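Local coordinates for protein 3-carboxy-cis,cis-muconate cycloisomerase (Pseudomonas putida, PDB 1RE5) that belongs to the lyase family related to adenylosuccinate lyase, as a largely helical enzyme found here as a four-chain assembly, at residues 354-359 with 425-430. Residues are numbered along the deposited sequence; the frame is centred on the assembly and turned at random.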
ATOM      1  N   ARG D 354     -20.697 -32.605 -13.713  1.00 26.29           N
ATOM      2  CA  ARG D 354     -19.314 -32.280 -14.063  1.00 25.92           C
ATOM      3  C   ARG D 354     -18.442 -32.333 -12.798  1.00 26.07           C
ATOM      4  O   ARG D 354     -17.275 -32.749 -12.857  1.00 24.90           O
ATOM      5  CB  ARG D 354     -19.252 -30.895 -14.705  1.00 25.58           C
ATOM      6  CG  ARG D 354     -17.867 -30.454 -15.095  1.00 25.90           C
ATOM      7  CD  ARG D 354     -17.146 -31.530 -15.875  1.00 26.36           C
ATOM      8  NE  ARG D 354     -15.796 -31.107 -16.231  1.00 26.85           N
ATOM      9  CZ  ARG D 354     -15.522 -30.141 -17.100  1.00 27.35           C
ATOM     10  NH1 ARG D 354     -16.509 -29.490 -17.713  1.00 25.58           N
ATOM     11  NH2 ARG D 354     -14.254 -29.821 -17.346  1.00 28.06           N
ATOM     12  N   MET D 355     -19.010 -31.927 -11.660  1.00 25.69           N
ATOM     13  CA  MET D 355     -18.279 -31.977 -10.400  1.00 27.70           C
ATOM     14  C   MET D 355     -17.969 -33.439 -10.058  1.00 29.95           C
ATOM     15  O   MET D 355     -16.895 -33.750  -9.551  1.00 31.64           O
ATOM     16  CB  MET D 355     -19.096 -31.367  -9.265  1.00 27.06           C
ATOM     17  CG  MET D 355     -19.532 -29.946  -9.471  1.00 24.69           C
ATOM     18  SD  MET D 355     -20.328 -29.385  -7.959  1.00 23.10           S
ATOM     19  CE  MET D 355     -20.344 -27.609  -8.181  1.00 23.60           C
ATOM     20  N   ARG D 356     -18.921 -34.331 -10.325  1.00 32.86           N
ATOM     21  CA  ARG D 356     -18.740 -35.762 -10.075  1.00 35.02           C
ATOM     22  C   ARG D 356     -17.617 -36.284 -10.951  1.00 33.74           C
ATOM     23  O   ARG D 356     -16.724 -36.994 -10.489  1.00 32.34           O
ATOM     24  CB  ARG D 356     -20.014 -36.539 -10.419  1.00 39.12           C
ATOM     25  CG  ARG D 356     -21.021 -36.685  -9.289  1.00 46.45           C
ATOM     26  CD  ARG D 356     -20.619 -37.791  -8.312  1.00 52.78           C
ATOM     27  NE  ARG D 356     -21.596 -37.956  -7.225  1.00 58.53           N
ATOM     28  CZ  ARG D 356     -21.510 -38.881  -6.262  1.00 60.57           C
ATOM     29  NH1 ARG D 356     -20.490 -39.740  -6.245  1.00 61.09           N
ATOM     30  NH2 ARG D 356     -22.435 -38.939  -5.306  1.00 60.53           N
ATOM     31  N   ARG D 357     -17.686 -35.921 -12.226  1.00 33.91           N
ATOM     32  CA  ARG D 357     -16.710 -36.346 -13.219  1.00 34.81           C
ATOM     33  C   ARG D 357     -15.310 -35.878 -12.834  1.00 34.21           C
ATOM     34  O   ARG D 357     -14.354 -36.654 -12.888  1.00 33.92           O
ATOM     35  CB  ARG D 357     -17.110 -35.783 -14.577  1.00 36.79           C
ATOM     36  CG  ARG D 357     -16.886 -36.712 -15.748  1.00 41.67           C
ATOM     37  CD  ARG D 357     -17.447 -36.082 -17.023  1.00 45.86           C
ATOM     38  NE  ARG D 357     -18.851 -35.702 -16.842  1.00 49.19           N
ATOM     39  CZ  ARG D 357     -19.398 -34.576 -17.304  1.00 50.37           C
ATOM     40  NH1 ARG D 357     -18.660 -33.701 -17.991  1.00 49.91           N
ATOM     41  NH2 ARG D 357     -20.682 -34.312 -17.056  1.00 49.21           N
ATOM     42  N   ASN D 358     -15.191 -34.613 -12.435  1.00 32.56           N
ATOM     43  CA  ASN D 358     -13.900 -34.072 -12.042  1.00 31.78           C
ATOM     44  C   ASN D 358     -13.353 -34.788 -10.815  1.00 32.38           C
ATOM     45  O   ASN D 358     -12.141 -34.929 -10.662  1.00 31.60           O
ATOM     46  CB  ASN D 358     -14.012 -32.576 -11.743  1.00 30.59           C
ATOM     47  CG  ASN D 358     -14.312 -31.750 -12.975  1.00 29.16           C
ATOM     48  OD1 ASN D 358     -14.131 -32.198 -14.108  1.00 29.53           O
ATOM     49  ND2 ASN D 358     -14.757 -30.523 -12.759  1.00 28.02           N
ATOM     50  N   LEU D 359     -14.255 -35.238  -9.949  1.00 33.48           N
ATOM     51  CA  LEU D 359     -13.864 -35.925  -8.727  1.00 34.56           C
ATOM     52  C   LEU D 359     -12.960 -37.116  -8.930  1.00 36.16           C
ATOM     53  O   LEU D 359     -12.011 -37.282  -8.170  1.00 37.91           O
ATOM     54  CB  LEU D 359     -15.090 -36.343  -7.924  1.00 33.49           C
ATOM     55  CG  LEU D 359     -15.296 -35.491  -6.675  1.00 30.85           C
ATOM     56  CD1 LEU D 359     -16.713 -35.641  -6.167  1.00 30.47           C
ATOM     57  CD2 LEU D 359     -14.288 -35.891  -5.639  1.00 28.91           C
ATOM     58  N   LEU D 425     -15.180 -45.973  -2.102  1.00 53.00           N
ATOM     59  CA  LEU D 425     -14.671 -45.163  -3.195  1.00 50.76           C
ATOM     60  C   LEU D 425     -15.700 -44.182  -3.720  1.00 50.17           C
ATOM     61  O   LEU D 425     -15.542 -43.643  -4.813  1.00 50.46           O
ATOM     62  CB  LEU D 425     -14.168 -46.050  -4.331  1.00 49.62           C
ATOM     63  CG  LEU D 425     -12.732 -46.551  -4.181  1.00 49.23           C
ATOM     64  CD1 LEU D 425     -11.798 -45.366  -4.180  1.00 49.35           C
ATOM     65  CD2 LEU D 425     -12.569 -47.343  -2.902  1.00 50.21           C
ATOM     66  N   ASP D 426     -16.760 -43.963  -2.944  1.00 48.88           N
ATOM     67  CA  ASP D 426     -17.794 -43.011  -3.327  1.00 47.68           C
ATOM     68  C   ASP D 426     -17.573 -41.744  -2.509  1.00 46.61           C
ATOM     69  O   ASP D 426     -17.570 -41.784  -1.276  1.00 46.38           O
ATOM     70  CB  ASP D 426     -19.195 -43.574  -3.072  1.00 47.47           C
ATOM     71  CG  ASP D 426     -20.285 -42.555  -3.345  1.00 48.24           C
ATOM     72  OD1 ASP D 426     -20.121 -41.747  -4.278  1.00 49.74           O
ATOM     73  OD2 ASP D 426     -21.311 -42.556  -2.639  1.00 49.79           O
ATOM     74  N   PRO D 427     -17.372 -40.604  -3.191  1.00 45.68           N
ATOM     75  CA  PRO D 427     -17.138 -39.297  -2.572  1.00 44.14           C
ATOM     76  C   PRO D 427     -18.231 -38.909  -1.597  1.00 42.98           C
ATOM     77  O   PRO D 427     -17.949 -38.392  -0.521  1.00 43.30           O
ATOM     78  CB  PRO D 427     -17.098 -38.349  -3.764  1.00 43.95           C
ATOM     79  CG  PRO D 427     -16.664 -39.214  -4.880  1.00 44.40           C
ATOM     80  CD  PRO D 427     -17.431 -40.473  -4.656  1.00 44.84           C
ATOM     81  N   ALA D 428     -19.475 -39.160  -1.984  1.00 41.72           N
ATOM     82  CA  ALA D 428     -20.620 -38.820  -1.153  1.00 41.68           C
ATOM     83  C   ALA D 428     -20.508 -39.346   0.285  1.00 42.36           C
ATOM     84  O   ALA D 428     -21.150 -38.827   1.203  1.00 42.78           O
ATOM     85  CB  ALA D 428     -21.880 -39.346  -1.799  1.00 40.97           C
ATOM     86  N   HIS D 429     -19.679 -40.365   0.479  1.00 42.08           N
ATOM     87  CA  HIS D 429     -19.506 -40.975   1.792  1.00 41.55           C
ATOM     88  C   HIS D 429     -18.276 -40.500   2.558  1.00 40.87           C
ATOM     89  O   HIS D 429     -17.908 -41.077   3.581  1.00 40.82           O
ATOM     90  CB  HIS D 429     -19.470 -42.498   1.639  1.00 43.38           C
ATOM     91  CG  HIS D 429     -20.789 -43.092   1.249  1.00 46.20           C
ATOM     92  ND1 HIS D 429     -21.860 -43.154   2.114  1.00 47.79           N
ATOM     93  CD2 HIS D 429     -21.231 -43.587   0.068  1.00 47.70           C
ATOM     94  CE1 HIS D 429     -22.907 -43.656   1.482  1.00 48.76           C
ATOM     95  NE2 HIS D 429     -22.553 -43.925   0.238  1.00 48.52           N
ATOM     96  N   TYR D 430     -17.631 -39.448   2.069  1.00 39.49           N
ATOM     97  CA  TYR D 430     -16.458 -38.925   2.744  1.00 36.76           C
ATOM     98  C   TYR D 430     -16.544 -37.407   2.783  1.00 35.10           C
ATOM     99  O   TYR D 430     -15.577 -36.711   2.498  1.00 35.91           O
ATOM    100  CB  TYR D 430     -15.194 -39.372   2.014  1.00 36.57           C
ATOM    101  CG  TYR D 430     -13.975 -39.445   2.906  1.00 36.68           C
ATOM    102  CD1 TYR D 430     -13.995 -40.201   4.076  1.00 36.02           C
ATOM    103  CD2 TYR D 430     -12.795 -38.777   2.570  1.00 37.12           C
ATOM    104  CE1 TYR D 430     -12.870 -40.295   4.898  1.00 36.54           C
ATOM    105  CE2 TYR D 430     -11.655 -38.866   3.385  1.00 37.68           C
ATOM    106  CZ  TYR D 430     -11.703 -39.628   4.549  1.00 37.58           C
ATOM    107  OH  TYR D 430     -10.593 -39.720   5.363  1.00 36.78           O
TER
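R356, P427 and L359 carry most of this contact, with D426 supplying the charge that R356 meets. The CB of R356 does not point at the loop; a bend at chi2 (-79°) in its otherwise extended chain brings the guanidinium over to the 425-430 turn. There NH1 gives a nearly straight hydrogen bond to OD1 of D426, 2.8 Å long with an N-H...O angle of 173°, which is also a salt bridge. The oxygen lies in the guanidinium plane, and the carboxylate is turned only 7° from that plane, so the two flat groups meet edge on through a single N-H. The same guanidinium rests obliquely against carbon: NH1 is 3.5 Å from CD of P427, and NH2 is 3.6 Å from CB of A428.

Beneath this charged, outer part lies an apolar one. L359 points toward the loop, and the L359 and P427 side chains run past each other in opposite directions, with CD1 of L359 3.6 Å from CB of P427 and 3.8 Å from its CG; CD2 stays farther off. P427 therefore takes the arginine at its CD side and the leucine at CB and CG. L359 also packs on V149 of strand 147-152, and P427 on L367.

The turn itself is tied by backbone bonds from H429 N to D426 O and from Y430 N to P427 O. This is a helix-to-loop packing contact, a salt bridge over a leucine-proline patch, joining helix 352-359 to the loop, with a short 3-10 segment at 427-428, that links helices 418-424 and 434-449 in the C-terminal region of this lyase-family chain.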